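Local coordinates for H/ACA ribonucleoprotein complex non-core subunit NAF1 (Saccharomyces cerevisiae, PDB 2V3M) that binds RNA and is required for the assembly of box H/ACA small nucleolar ribonucleoproteins, leaving before maturity when GAR1 takes its place, at residues 31-36 with 107-112; 44-49 with 86-91; 24-29 with 66-71; 37-42 with 100-105. One frame throughout, in Å; residues are numbered along the deposited sequence.

Contact 1 (31-36 with 107-112); sequences TPIGVL and EKAFIV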
loop_
_atom_site.group_PDB
_atom_site.type_symbol
_atom_site.label_atom_id
_atom_site.label_comp_id
_atom_site.label_asym_id
_atom_site.label_seq_id
_atom_site.Cartn_x
_atom_site.Cartn_y
_atom_site.Cartn_z
ATOM N N THR A 31 18.346 -10.499 -7.007
ATOM C CA THR A 31 18.315 -9.403 -8.004
ATOM C C THR A 31 17.501 -8.181 -7.523
ATOM O O THR A 31 16.342 -8.365 -7.151
ATOM C CB THR A 31 17.681 -9.950 -9.244
ATOM O OG1 THR A 31 18.608 -10.810 -9.821
ATOM C CG2 THR A 31 17.309 -8.853 -10.281
ATOM N N PRO A 32 18.090 -6.964 -7.554
ATOM C CA PRO A 32 17.385 -5.806 -7.007
ATOM C C PRO A 32 16.047 -5.633 -7.753
ATOM O O PRO A 32 15.979 -5.905 -8.953
ATOM C CB PRO A 32 18.355 -4.648 -7.244
ATOM C CG PRO A 32 19.199 -5.100 -8.365
ATOM C CD PRO A 32 19.386 -6.587 -8.133
ATOM N N ILE A 33 14.988 -5.276 -7.050
ATOM C CA ILE A 33 13.724 -5.209 -7.698
ATOM C C ILE A 33 12.940 -3.928 -7.323
ATOM O O ILE A 33 12.130 -3.486 -8.115
ATOM C CB ILE A 33 12.896 -6.487 -7.344
ATOM C CG1 ILE A 33 11.724 -6.666 -8.304
ATOM C CG2 ILE A 33 12.322 -6.440 -5.939
ATOM C CD1 ILE A 33 12.170 -7.156 -9.711
ATOM N N GLY A 34 13.177 -3.364 -6.112
ATOM C CA GLY A 34 12.442 -2.154 -5.662
ATOM C C GLY A 34 12.798 -1.792 -4.224
ATOM O O GLY A 34 13.969 -2.059 -3.754
ATOM N N VAL A 35 11.867 -1.120 -3.529
ATOM C CA VAL A 35 12.214 -0.567 -2.240
ATOM C C VAL A 35 11.047 -0.878 -1.403
ATOM O O VAL A 35 9.942 -0.703 -1.832
ATOM C CB VAL A 35 12.434 0.937 -2.293
ATOM C CG1 VAL A 35 12.608 1.523 -0.861
ATOM C CG2 VAL A 35 13.590 1.286 -3.221
ATOM N N LEU A 36 11.272 -1.412 -0.211
ATOM C CA LEU A 36 10.178 -1.743 0.699
ATOM C C LEU A 36 9.560 -0.437 1.146
ATOM O O LEU A 36 10.292 0.398 1.764
ATOM C CB LEU A 36 10.804 -2.487 1.872
ATOM C CG LEU A 36 9.994 -2.913 3.098
ATOM C CD1 LEU A 36 8.963 -3.873 2.719
ATOM C CD2 LEU A 36 10.894 -3.595 4.136
ATOM N N GLU A 107 14.424 0.024 2.841
ATOM C CA GLU A 107 15.519 -0.866 2.426
ATOM C C GLU A 107 15.206 -1.410 1.062
ATOM O O GLU A 107 13.995 -1.610 0.730
ATOM C CB GLU A 107 15.677 -2.066 3.325
ATOM C CG GLU A 107 16.420 -1.790 4.549
ATOM C CD GLU A 107 16.773 -3.033 5.390
ATOM O OE1 GLU A 107 16.953 -4.111 4.817
ATOM O OE2 GLU A 107 16.908 -2.917 6.649
ATOM N N LYS A 108 16.270 -1.668 0.280
ATOM C CA LYS A 108 16.123 -2.209 -1.063
ATOM C C LYS A 108 15.578 -3.612 -1.079
ATOM O O LYS A 108 16.035 -4.423 -0.303
ATOM C CB LYS A 108 17.430 -2.252 -1.758
ATOM C CG LYS A 108 17.810 -0.953 -2.347
ATOM C CD LYS A 108 19.155 -1.120 -2.905
ATOM C CE LYS A 108 19.563 0.140 -3.759
ATOM N NZ LYS A 108 18.386 0.601 -4.715
ATOM N N ALA A 109 14.577 -3.916 -1.898
ATOM C CA ALA A 109 14.099 -5.307 -1.971
ATOM C C ALA A 109 14.576 -6.037 -3.205
ATOM O O ALA A 109 14.919 -5.454 -4.249
ATOM C CB ALA A 109 12.615 -5.386 -1.927
ATOM N N PHE A 110 14.571 -7.344 -3.123
ATOM C CA PHE A 110 15.197 -8.118 -4.193
ATOM C C PHE A 110 14.320 -9.328 -4.479
ATOM O O PHE A 110 13.523 -9.808 -3.653
ATOM C CB PHE A 110 16.594 -8.671 -3.850
ATOM C CG PHE A 110 17.598 -7.638 -3.471
ATOM C CD1 PHE A 110 17.566 -7.000 -2.182
ATOM C CD2 PHE A 110 18.635 -7.320 -4.371
ATOM C CE1 PHE A 110 18.500 -6.088 -1.887
ATOM C CE2 PHE A 110 19.561 -6.394 -4.052
ATOM C CZ PHE A 110 19.528 -5.789 -2.829
ATOM N N ILE A 111 14.542 -9.885 -5.642
ATOM C CA ILE A 111 13.728 -10.953 -6.071
ATOM C C ILE A 111 14.695 -12.105 -6.243
ATOM O O ILE A 111 15.785 -11.959 -6.805
ATOM C CB ILE A 111 12.945 -10.513 -7.319
ATOM C CG1 ILE A 111 11.759 -11.387 -7.557
ATOM C CG2 ILE A 111 13.832 -10.514 -8.610
ATOM C CD1 ILE A 111 12.187 -12.867 -7.856
ATOM N N VAL A 112 14.375 -13.243 -5.649
ATOM C CA VAL A 112 15.262 -14.447 -5.702
ATOM C C VAL A 112 15.115 -15.159 -7.020
ATOM O O VAL A 112 14.042 -15.224 -7.580
ATOM C CB VAL A 112 14.795 -15.463 -4.697
ATOM C CG1 VAL A 112 15.459 -16.767 -4.900
ATOM C CG2 VAL A 112 15.030 -14.996 -3.321
#
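Ile33 N and Gly34 N both point at Ala109 O, and this double grip is where the antiparallel pairing of 31-36 with 107-112 slips by one residue. The bond from Ile33 N to Ala109 O is 2.8 Å long; the one from Gly34 N is longer and arrives from above the carbonyl plane. Ala109 N returns a bond to Gly34 O, and Thr31 pairs both ways with Ile111 beyond the bulge. At the other end Leu36 N donates to Glu107 O almost straight, with 169° at the hydrogen.

At the bulge Ile33 has its CB directed toward the partner strand. Its side chain is the bump, lying over Ala109 and Ile111: Ile33 CG2, set between backbone N and carbonyl carbon, comes 4.2 Å from Ala109 CB, while Ile33 CD1 runs obliquely over to Ile111 CG2 at 3.9 Å. Gly34, having no side chain, adds no bulk opposite Ala109. Elsewhere the side chains of Phe110 and Pro32 cross at a slant, with Pro32 CB and CD beside Phe110 CD2 and CE2; Phe110 CE2 meets Pro32 CB at 3.8 Å.

Strand 62-65 continues the sheet beyond 108-112, and strand 43-48 borders 30-40. The arrangement is a classic beta bulge in the antiparallel sheet of the Gar1-like domain.

Contact 2 (44-49 with 86-91); sequences IIIHAT and YRIKLP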
loop_
_atom_site.group_PDB
_atom_site.type_symbol
_atom_site.label_atom_id
_atom_site.label_comp_id
_atom_site.label_asym_id
_atom_site.label_seq_id
_atom_site.Cartn_x
_atom_site.Cartn_y
_atom_site.Cartn_z
ATOM N N ILE A 44 2.770 -6.345 2.781
ATOM C CA ILE A 44 4.003 -5.650 2.583
ATOM C C ILE A 44 3.946 -5.113 1.141
ATOM O O ILE A 44 3.599 -5.829 0.185
ATOM C CB ILE A 44 5.209 -6.612 2.752
ATOM C CG1 ILE A 44 5.312 -7.107 4.174
ATOM C CG2 ILE A 44 6.502 -5.968 2.332
ATOM C CD1 ILE A 44 5.141 -6.079 5.147
ATOM N N ILE A 45 4.268 -3.844 0.996
ATOM C CA ILE A 45 4.182 -3.187 -0.277
ATOM C C ILE A 45 5.596 -2.798 -0.761
ATOM O O ILE A 45 6.306 -2.114 -0.045
ATOM C CB ILE A 45 3.395 -1.917 -0.166
ATOM C CG1 ILE A 45 1.968 -2.246 0.063
ATOM C CG2 ILE A 45 3.473 -1.163 -1.429
ATOM C CD1 ILE A 45 1.505 -3.433 -0.375
ATOM N N ILE A 46 5.950 -3.188 -1.970
ATOM C CA ILE A 46 7.254 -2.854 -2.555
ATOM C C ILE A 46 7.083 -1.988 -3.807
ATOM O O ILE A 46 6.191 -2.276 -4.651
ATOM C CB ILE A 46 8.019 -4.182 -2.910
ATOM C CG1 ILE A 46 8.080 -4.955 -1.583
ATOM C CG2 ILE A 46 9.436 -3.913 -3.602
ATOM C CD1 ILE A 46 8.967 -5.949 -1.491
ATOM N N HIS A 47 7.870 -0.947 -3.939
ATOM C CA HIS A 47 7.625 -0.092 -5.040
ATOM C C HIS A 47 8.648 -0.472 -6.057
ATOM O O HIS A 47 9.855 -0.448 -5.741
ATOM C CB HIS A 47 7.813 1.364 -4.649
ATOM C CG HIS A 47 7.283 2.337 -5.661
ATOM N ND1 HIS A 47 7.331 3.705 -5.483
ATOM C CD2 HIS A 47 6.704 2.151 -6.876
ATOM C CE1 HIS A 47 6.782 4.327 -6.519
ATOM N NE2 HIS A 47 6.394 3.406 -7.384
ATOM N N ALA A 48 8.199 -0.848 -7.267
ATOM C CA ALA A 48 9.131 -1.257 -8.323
ATOM C C ALA A 48 10.176 -0.186 -8.668
ATOM O O ALA A 48 9.892 1.010 -8.609
ATOM C CB ALA A 48 8.393 -1.684 -9.556
ATOM N N THR A 49 11.395 -0.634 -8.987
ATOM C CA THR A 49 12.521 0.212 -9.479
ATOM C C THR A 49 13.129 -0.335 -10.756
ATOM O O THR A 49 13.369 0.435 -11.682
ATOM C CB THR A 49 13.613 0.406 -8.385
ATOM O OG1 THR A 49 13.075 1.212 -7.317
ATOM C CG2 THR A 49 14.867 1.105 -8.944
ATOM N N TYR A 86 4.211 -3.856 -5.750
ATOM C CA TYR A 86 4.014 -5.244 -5.544
ATOM C C TYR A 86 3.431 -5.406 -4.173
ATOM O O TYR A 86 3.855 -4.749 -3.228
ATOM C CB TYR A 86 5.326 -5.911 -5.651
ATOM C CG TYR A 86 5.960 -5.716 -6.971
ATOM C CD1 TYR A 86 7.282 -5.275 -7.082
ATOM C CD2 TYR A 86 5.250 -5.942 -8.135
ATOM C CE1 TYR A 86 7.886 -5.083 -8.330
ATOM C CE2 TYR A 86 5.847 -5.826 -9.367
ATOM C CZ TYR A 86 7.174 -5.375 -9.478
ATOM O OH TYR A 86 7.738 -5.239 -10.756
ATOM N N ARG A 87 2.415 -6.233 -4.040
ATOM C CA ARG A 87 1.881 -6.504 -2.708
ATOM C C ARG A 87 2.086 -7.950 -2.297
ATOM O O ARG A 87 1.689 -8.899 -3.066
ATOM C CB ARG A 87 0.437 -6.158 -2.750
ATOM C CG ARG A 87 -0.334 -6.247 -1.458
ATOM C CD ARG A 87 -1.848 -6.150 -1.881
ATOM N NE ARG A 87 -2.566 -7.168 -1.184
ATOM C CZ ARG A 87 -3.459 -8.008 -1.684
ATOM N NH1 ARG A 87 -3.854 -7.982 -2.937
ATOM N NH2 ARG A 87 -4.032 -8.877 -0.868
ATOM N N ILE A 88 2.729 -8.129 -1.123
ATOM C CA ILE A 88 3.000 -9.475 -0.553
ATOM C C ILE A 88 2.145 -9.592 0.699
ATOM O O ILE A 88 2.347 -8.865 1.640
ATOM C CB ILE A 88 4.475 -9.685 -0.211
ATOM C CG1 ILE A 88 5.334 -9.685 -1.452
ATOM C CG2 ILE A 88 4.648 -11.066 0.398
ATOM C CD1 ILE A 88 6.157 -8.576 -1.589
ATOM N N LYS A 89 1.160 -10.454 0.673
ATOM C CA LYS A 89 0.376 -10.664 1.824
ATOM C C LYS A 89 0.914 -11.781 2.658
ATOM O O LYS A 89 0.951 -12.880 2.121
ATOM C CB LYS A 89 -0.982 -11.076 1.369
ATOM C CG LYS A 89 -1.876 -11.573 2.455
ATOM C CD LYS A 89 -2.357 -10.466 3.350
ATOM C CE LYS A 89 -3.630 -10.990 4.016
ATOM N NZ LYS A 89 -4.341 -10.014 4.881
ATOM N N LEU A 90 1.337 -11.515 3.925
ATOM C CA LEU A 90 1.847 -12.543 4.815
ATOM C C LEU A 90 0.644 -13.246 5.534
ATOM O O LEU A 90 -0.398 -12.637 5.777
ATOM C CB LEU A 90 2.808 -11.956 5.806
ATOM C CG LEU A 90 4.033 -11.282 5.235
ATOM C CD1 LEU A 90 4.842 -10.687 6.344
ATOM C CD2 LEU A 90 4.866 -12.216 4.474
ATOM N N PRO A 91 0.772 -14.549 5.847
ATOM C CA PRO A 91 -0.250 -15.228 6.655
ATOM C C PRO A 91 -0.144 -14.804 8.114
ATOM O O PRO A 91 0.865 -14.161 8.498
ATOM C CB PRO A 91 0.139 -16.703 6.510
ATOM C CG PRO A 91 1.576 -16.729 6.213
ATOM C CD PRO A 91 1.873 -15.464 5.467
#
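Tyr86 and Ile46 form a hydrogen-bonded antiparallel pair: Ile46 N donates to Tyr86 O, and Tyr86 N gives a bond of 2.8 Å to Ile46 O. Ile44 and Ile88 repeat the pattern, and the bond from Ile88 N to Ile44 O is nearly straight at 176°. Between them Ile45 and Arg87 make the non-hydrogen-bonded pair.

The tyrosine side chain runs along strand 43-48. Tyr86 CB lies 4.2 Å from Ile46 CB. With CG anti to the carbonyl carbon (chi1 -60°), the ring is set beside Ile46 O, which CG and CD1 pass, and on toward Ala48. Further out Tyr86 CE1 meets Ala48 CB at 3.6 Å, obliquely to the ring, and the ring's CZ and OH stay close to the same methyl. Leu57, Leu74 and Val77 also touch this side chain. Were Tyr86 a serine, the Ala48 methyl, Leu57 and Val77 would probably lose the ring they pack on and a gap would open.

On the same face Ile46 CD1 meets Ile88 CD1 at 3.8 Å, and Ile44 CG1 touches Leu90 CD1. The other face carries Ile45, whose CD1 rests 3.5 Å from Arg87 CG on the aliphatic part of the arginine; the guanidinium leads on to Glu76 and Asn43. Ile45 also packs on Phe40 of the second subunit. The even pairing and the apolar face of isoleucines and tyrosine are those of a regular antiparallel strand pair with one face in the hydrophobic core of the Gar1-like beta domain.

Contact 3 (24-29 with 66-71); sequences ISEKTI and EDRTLI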
loop_
_atom_site.group_PDB
_atom_site.type_symbol
_atom_site.label_atom_id
_atom_site.label_comp_id
_atom_site.label_asym_id
_atom_site.label_seq_id
_atom_site.Cartn_x
_atom_site.Cartn_y
_atom_site.Cartn_z
ATOM N N ILE A 24 16.731 -18.513 2.246
ATOM C CA ILE A 24 17.445 -18.317 1.002
ATOM C C ILE A 24 18.897 -18.621 1.270
ATOM O O ILE A 24 19.556 -18.059 2.146
ATOM C CB ILE A 24 17.261 -16.955 0.415
ATOM C CG1 ILE A 24 15.763 -16.673 0.214
ATOM C CG2 ILE A 24 17.967 -16.906 -0.891
ATOM C CD1 ILE A 24 15.112 -15.545 1.112
ATOM N N SER A 25 19.386 -19.575 0.532
ATOM C CA SER A 25 20.783 -19.945 0.617
ATOM C C SER A 25 21.743 -18.793 0.163
ATOM O O SER A 25 21.464 -18.026 -0.765
ATOM C CB SER A 25 20.943 -21.220 -0.204
ATOM O OG SER A 25 22.252 -21.385 -0.638
ATOM N N GLU A 26 22.889 -18.673 0.807
ATOM C CA GLU A 26 23.815 -17.566 0.507
ATOM C C GLU A 26 24.481 -17.575 -0.872
ATOM O O GLU A 26 25.075 -16.593 -1.339
ATOM C CB GLU A 26 24.915 -17.617 1.516
ATOM C CG GLU A 26 25.493 -16.296 1.814
ATOM C CD GLU A 26 24.784 -15.519 2.867
ATOM O OE1 GLU A 26 23.715 -15.064 2.639
ATOM O OE2 GLU A 26 25.302 -15.269 3.930
ATOM N N LYS A 27 24.423 -18.739 -1.485
ATOM C CA LYS A 27 24.864 -18.922 -2.835
ATOM C C LYS A 27 23.914 -18.306 -3.818
ATOM O O LYS A 27 24.374 -17.886 -4.858
ATOM C CB LYS A 27 24.809 -20.384 -3.200
ATOM C CG LYS A 27 25.469 -21.217 -2.361
ATOM C CD LYS A 27 26.848 -21.072 -2.712
ATOM C CE LYS A 27 27.572 -22.052 -1.989
ATOM N NZ LYS A 27 26.915 -22.208 -0.742
ATOM N N THR A 28 22.601 -18.344 -3.576
ATOM C CA THR A 28 21.755 -18.151 -4.705
ATOM C C THR A 28 21.809 -16.691 -5.150
ATOM O O THR A 28 22.233 -15.827 -4.375
ATOM C CB THR A 28 20.328 -18.726 -4.538
ATOM O OG1 THR A 28 19.645 -18.198 -3.409
ATOM C CG2 THR A 28 20.355 -20.173 -4.426
ATOM N N ILE A 29 21.423 -16.434 -6.404
ATOM C CA ILE A 29 21.430 -15.094 -6.968
ATOM C C ILE A 29 20.213 -14.345 -6.515
ATOM O O ILE A 29 19.125 -14.876 -6.463
ATOM C CB ILE A 29 21.609 -15.131 -8.491
ATOM C CG1 ILE A 29 22.837 -15.998 -8.757
ATOM C CG2 ILE A 29 21.712 -13.712 -9.062
ATOM C CD1 ILE A 29 23.374 -16.063 -10.073
ATOM N N GLU A 66 18.344 -7.382 1.099
ATOM C CA GLU A 66 19.756 -7.662 0.800
ATOM C C GLU A 66 20.381 -8.645 1.736
ATOM O O GLU A 66 21.334 -9.308 1.383
ATOM C CB GLU A 66 20.547 -6.375 0.848
ATOM C CG GLU A 66 21.750 -6.398 0.029
ATOM C CD GLU A 66 22.331 -5.023 -0.186
ATOM O OE1 GLU A 66 23.193 -4.901 -1.042
ATOM O OE2 GLU A 66 21.920 -4.054 0.488
ATOM N N ASP A 67 19.934 -8.724 2.980
ATOM C CA ASP A 67 20.617 -9.693 3.861
ATOM C C ASP A 67 19.959 -11.061 3.742
ATOM O O ASP A 67 20.121 -11.945 4.574
ATOM C CB ASP A 67 20.628 -9.262 5.313
ATOM C CG ASP A 67 19.234 -9.032 5.882
ATOM O OD1 ASP A 67 18.244 -9.149 5.125
ATOM O OD2 ASP A 67 19.133 -8.684 7.099
ATOM N N ARG A 68 19.187 -11.228 2.699
ATOM C CA ARG A 68 18.455 -12.455 2.504
ATOM C C ARG A 68 17.341 -12.790 3.531
ATOM O O ARG A 68 16.903 -13.926 3.656
ATOM C CB ARG A 68 19.407 -13.607 2.299
ATOM C CG ARG A 68 20.014 -13.644 0.927
ATOM C CD ARG A 68 21.328 -14.310 0.926
ATOM N NE ARG A 68 22.195 -13.719 -0.095
ATOM C CZ ARG A 68 22.275 -14.142 -1.361
ATOM N NH1 ARG A 68 21.482 -15.127 -1.773
ATOM N NH2 ARG A 68 23.105 -13.565 -2.245
ATOM N N THR A 69 16.865 -11.760 4.217
ATOM C CA THR A 69 15.712 -11.871 5.050
ATOM C C THR A 69 14.563 -12.054 4.076
ATOM O O THR A 69 14.309 -11.241 3.202
ATOM C CB THR A 69 15.491 -10.635 5.904
ATOM O OG1 THR A 69 16.539 -10.539 6.878
ATOM C CG2 THR A 69 14.180 -10.785 6.617
ATOM N N LEU A 70 13.878 -13.174 4.208
ATOM C CA LEU A 70 12.824 -13.521 3.313
ATOM C C LEU A 70 11.537 -12.719 3.578
ATOM O O LEU A 70 11.018 -12.793 4.729
ATOM C CB LEU A 70 12.538 -14.977 3.517
ATOM C CG LEU A 70 11.096 -15.358 3.081
ATOM C CD1 LEU A 70 11.121 -15.620 1.595
ATOM C CD2 LEU A 70 10.389 -16.588 3.820
ATOM N N ILE A 71 11.016 -12.009 2.544
ATOM C CA ILE A 71 9.791 -11.278 2.682
ATOM C C ILE A 71 8.566 -12.150 2.404
ATOM O O ILE A 71 7.698 -12.451 3.233
ATOM C CB ILE A 71 9.731 -10.131 1.800
ATOM C CG1 ILE A 71 10.851 -9.127 2.179
ATOM C CG2 ILE A 71 8.285 -9.572 1.934
ATOM C CD1 ILE A 71 10.875 -7.891 1.362
#
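Arg68 sends its guanidinium into the turn at 25-28, where Arg68 NH1 donates to Thr28 O at 2.8 Å with 160° at the hydrogen. The carbonyl oxygen lies almost in the guanidinium plane, whereas the donor stands above the plane of the carbonyl. NH2 adds a weak bond to the same oxygen, and Ser25 O is 3.1 Å from Arg68 NH1. Glu26 O sits over one face of the group. The Glu26 side chain bends at chi2 (86°), bringing OE1 3.4 Å from Arg68 NE; this salt bridge is one of charge alone, since the oxygen lies well outside the guanidinium plane.

The turn has its own fastening: Ser25 O accepts from Thr28 N and, at 3.2 Å, from Thr28 OG1, both on one face of its plane. Across the way Asp67 OD1 accepts from Thr69 N, an Asx turn, and also from Thr69 OG1, while OD2 pairs with Arg104. Ile24 CD1 adds an apolar touch on Leu70 CB at 3.6 Å.

A methionine replacing Arg68 would probably leave Thr28 O without these donors and Glu26 without its opposite charge. The contact thus joins the 25-28 turn to the loop leading into strand 70-73 by one cation that satisfies a backbone carbonyl and probably offsets a nearby carboxylate.

Contact 4 (37-42 with 100-105); sequences KSAFEN and ELKVRL. With SO4 (sulfate ion), chain G.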
loop_
_atom_site.group_PDB
_atom_site.type_symbol
_atom_site.label_atom_id
_atom_site.label_comp_id
_atom_site.label_asym_id
_atom_site.label_seq_id
_atom_site.Cartn_x
_atom_site.Cartn_y
_atom_site.Cartn_z
ATOM N N LYS A 37 8.294 -0.193 0.790
ATOM C CA LYS A 37 7.694 1.101 1.106
ATOM C C LYS A 37 6.594 1.102 2.143
ATOM O O LYS A 37 6.382 2.099 2.755
ATOM C CB LYS A 37 7.214 1.740 -0.131
ATOM C CG LYS A 37 8.390 2.218 -0.992
ATOM C CD LYS A 37 9.033 3.427 -0.422
ATOM C CE LYS A 37 9.815 4.171 -1.477
ATOM N NZ LYS A 37 10.525 5.372 -0.835
ATOM N N SER A 38 5.953 -0.038 2.399
ATOM C CA SER A 38 4.836 -0.050 3.289
ATOM C C SER A 38 4.466 -1.407 3.950
ATOM O O SER A 38 4.728 -2.471 3.419
ATOM C CB SER A 38 3.633 0.466 2.552
ATOM O OG SER A 38 2.729 0.888 3.530
ATOM N N ALA A 39 3.840 -1.336 5.132
ATOM C CA ALA A 39 3.461 -2.523 5.867
ATOM C C ALA A 39 2.261 -2.216 6.700
ATOM O O ALA A 39 2.344 -1.547 7.745
ATOM C CB ALA A 39 4.617 -3.007 6.716
ATOM N N PHE A 40 1.128 -2.681 6.201
ATOM C CA PHE A 40 -0.131 -2.616 6.969
ATOM C C PHE A 40 -0.927 -3.898 6.760
ATOM O O PHE A 40 -0.901 -4.514 5.674
ATOM C CB PHE A 40 -0.921 -1.415 6.538
ATOM C CG PHE A 40 -1.323 -1.481 5.119
ATOM C CD1 PHE A 40 -2.585 -1.981 4.749
ATOM C CD2 PHE A 40 -0.454 -1.128 4.142
ATOM C CE1 PHE A 40 -2.936 -2.117 3.406
ATOM C CE2 PHE A 40 -0.805 -1.208 2.838
ATOM C CZ PHE A 40 -2.074 -1.714 2.474
ATOM N N GLU A 41 -1.571 -4.319 7.811
ATOM C CA GLU A 41 -2.473 -5.434 7.781
ATOM C C GLU A 41 -1.891 -6.627 7.146
ATOM O O GLU A 41 -2.427 -7.139 6.201
ATOM C CB GLU A 41 -3.776 -5.055 7.107
ATOM C CG GLU A 41 -4.829 -4.655 8.180
ATOM C CD GLU A 41 -6.157 -4.272 7.533
ATOM O OE1 GLU A 41 -7.230 -4.544 8.133
ATOM O OE2 GLU A 41 -6.088 -3.714 6.406
ATOM N N ASN A 42 -0.777 -7.066 7.683
ATOM C CA ASN A 42 -0.061 -8.182 7.101
ATOM C C ASN A 42 0.214 -8.022 5.628
ATOM O O ASN A 42 0.693 -8.995 5.022
ATOM C CB ASN A 42 -0.755 -9.515 7.327
ATOM C CG ASN A 42 -0.780 -9.926 8.764
ATOM O OD1 ASN A 42 0.194 -9.802 9.526
ATOM N ND2 ASN A 42 -1.904 -10.445 9.153
ATOM N N GLU A 100 8.947 -7.253 11.979
ATOM C CA GLU A 100 10.335 -7.031 11.647
ATOM C C GLU A 100 10.478 -6.248 10.359
ATOM O O GLU A 100 11.335 -5.412 10.235
ATOM C CB GLU A 100 11.082 -8.332 11.575
ATOM C CG GLU A 100 12.621 -8.111 11.544
ATOM C CD GLU A 100 13.457 -9.368 10.995
ATOM O OE1 GLU A 100 14.541 -9.098 10.384
ATOM O OE2 GLU A 100 13.017 -10.583 11.144
ATOM N N LEU A 101 9.625 -6.497 9.393
ATOM C CA LEU A 101 9.711 -5.762 8.154
ATOM C C LEU A 101 9.145 -4.377 8.290
ATOM O O LEU A 101 9.788 -3.471 7.815
ATOM C CB LEU A 101 8.983 -6.511 7.080
ATOM C CG LEU A 101 9.511 -7.926 6.771
ATOM C CD1 LEU A 101 8.551 -8.558 5.715
ATOM C CD2 LEU A 101 10.973 -8.016 6.203
ATOM N N LYS A 102 7.978 -4.217 8.937
ATOM C CA LYS A 102 7.399 -2.947 9.363
ATOM C C LYS A 102 8.494 -1.925 9.715
ATOM O O LYS A 102 8.504 -0.775 9.281
ATOM C CB LYS A 102 6.515 -3.220 10.607
ATOM C CG LYS A 102 5.837 -1.968 11.341
ATOM C CD LYS A 102 4.430 -1.795 10.794
ATOM C CE LYS A 102 3.650 -0.535 11.178
ATOM N NZ LYS A 102 2.144 -0.795 11.070
ATOM N N VAL A 103 9.434 -2.370 10.503
ATOM C CA VAL A 103 10.461 -1.543 11.028
ATOM C C VAL A 103 11.647 -1.318 10.032
ATOM O O VAL A 103 12.559 -0.507 10.263
ATOM C CB VAL A 103 10.891 -2.257 12.277
ATOM C CG1 VAL A 103 12.417 -2.182 12.499
ATOM C CG2 VAL A 103 10.098 -1.723 13.387
ATOM N N ARG A 104 11.660 -2.032 8.923
ATOM C CA ARG A 104 12.735 -1.857 7.989
ATOM C C ARG A 104 12.339 -1.197 6.690
ATOM O O ARG A 104 13.023 -1.445 5.707
ATOM C CB ARG A 104 13.213 -3.215 7.633
ATOM C CG ARG A 104 13.903 -3.956 8.786
ATOM C CD ARG A 104 15.151 -4.461 8.213
ATOM N NE ARG A 104 15.282 -5.884 8.315
ATOM C CZ ARG A 104 16.173 -6.583 7.629
ATOM N NH1 ARG A 104 16.987 -6.010 6.737
ATOM N NH2 ARG A 104 16.221 -7.869 7.814
ATOM N N LEU A 105 11.242 -0.419 6.669
ATOM C CA LEU A 105 10.835 0.345 5.536
ATOM C C LEU A 105 11.967 1.124 4.923
ATOM O O LEU A 105 12.774 1.683 5.662
ATOM C CB LEU A 105 9.792 1.311 5.979
ATOM C CG LEU A 105 8.340 0.849 5.819
ATOM C CD1 LEU A 105 8.225 -0.733 5.751
ATOM C CD2 LEU A 105 7.520 1.517 6.915
HETATM S S SO4 G . -1.256 -2.800 10.652
HETATM O O1 SO4 G . -2.453 -2.474 9.870
HETATM O O2 SO4 G . -0.128 -1.953 10.230
HETATM O O3 SO4 G . -1.481 -2.605 12.075
HETATM O O4 SO4 G . -1.010 -4.233 10.473
#
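Lys102 leaves its backbone with CG anti to N (chi1 176°), bends at chi2 (95°) and then runs out extended, which carries its amine past Ala39 to the turn after strand 30-40. There Lys102 NZ gives a weak bond to Ala39 O at 3.4 Å and lies 2.7 Å from O2 of a sulfate ion. The same ion takes a hydrogen bond from Glu41 N to its O4, also 2.7 Å, so a lysine and a backbone N-H approach the anion through two of its oxygens. Sulfate probably came from the crystallisation liquor, and its presence is consistent with a site that can accept an anion.

Nearer the backbone, the Ala39 methyl points toward 100-105, and Ala39 CB lies 3.8 Å from Lys102 CA. Leu105 comes in alongside the strand: Leu105 CG is 3.8 Å from Lys37 O. Its CD1 reaches toward Ser38 N, and Leu105 CD1 is 4.4 Å from Ala39 CB. A type I turn from Lys102 to Leu105 brings that leucine round to the strand.

Ser38 turns away from 100-105 to meet Ser38 of the second subunit, and Phe40 packs on that same serine. Helix 95-102 and the turn after it cover the Ala39 side of strand 30-40, with Phe98 also on Ala39, while strand 43-48 runs beside it and the other copy of the protein covers the Ser38 and Phe40 side.

In the fold
Contacts 1, 2 and 4 meet around strand 30-40 and its neighbour 43-48: contact 1 pairs the first half of 30-40 with 108-112, contact 4 sets 100-105 against its second half, and contact 2 extends the sheet from 43-48 to 85-89. Contact 2 is the buried one, built of backbone bonds, aliphatic side chains and a tyrosine; contact 1 is partly buried and irregular at its bulge. Contact 3 lies at the surface and relies on one arginine, yet its Ile71, which takes no part across contact 3, packs against the isoleucines of contact 2. Contact 4, small and partly buried, mixes apolar touches with a lysine and sulfate. Arg104 ties it to contact 3 through Asp67, and both contacts 2 and 4 reach the second subunit.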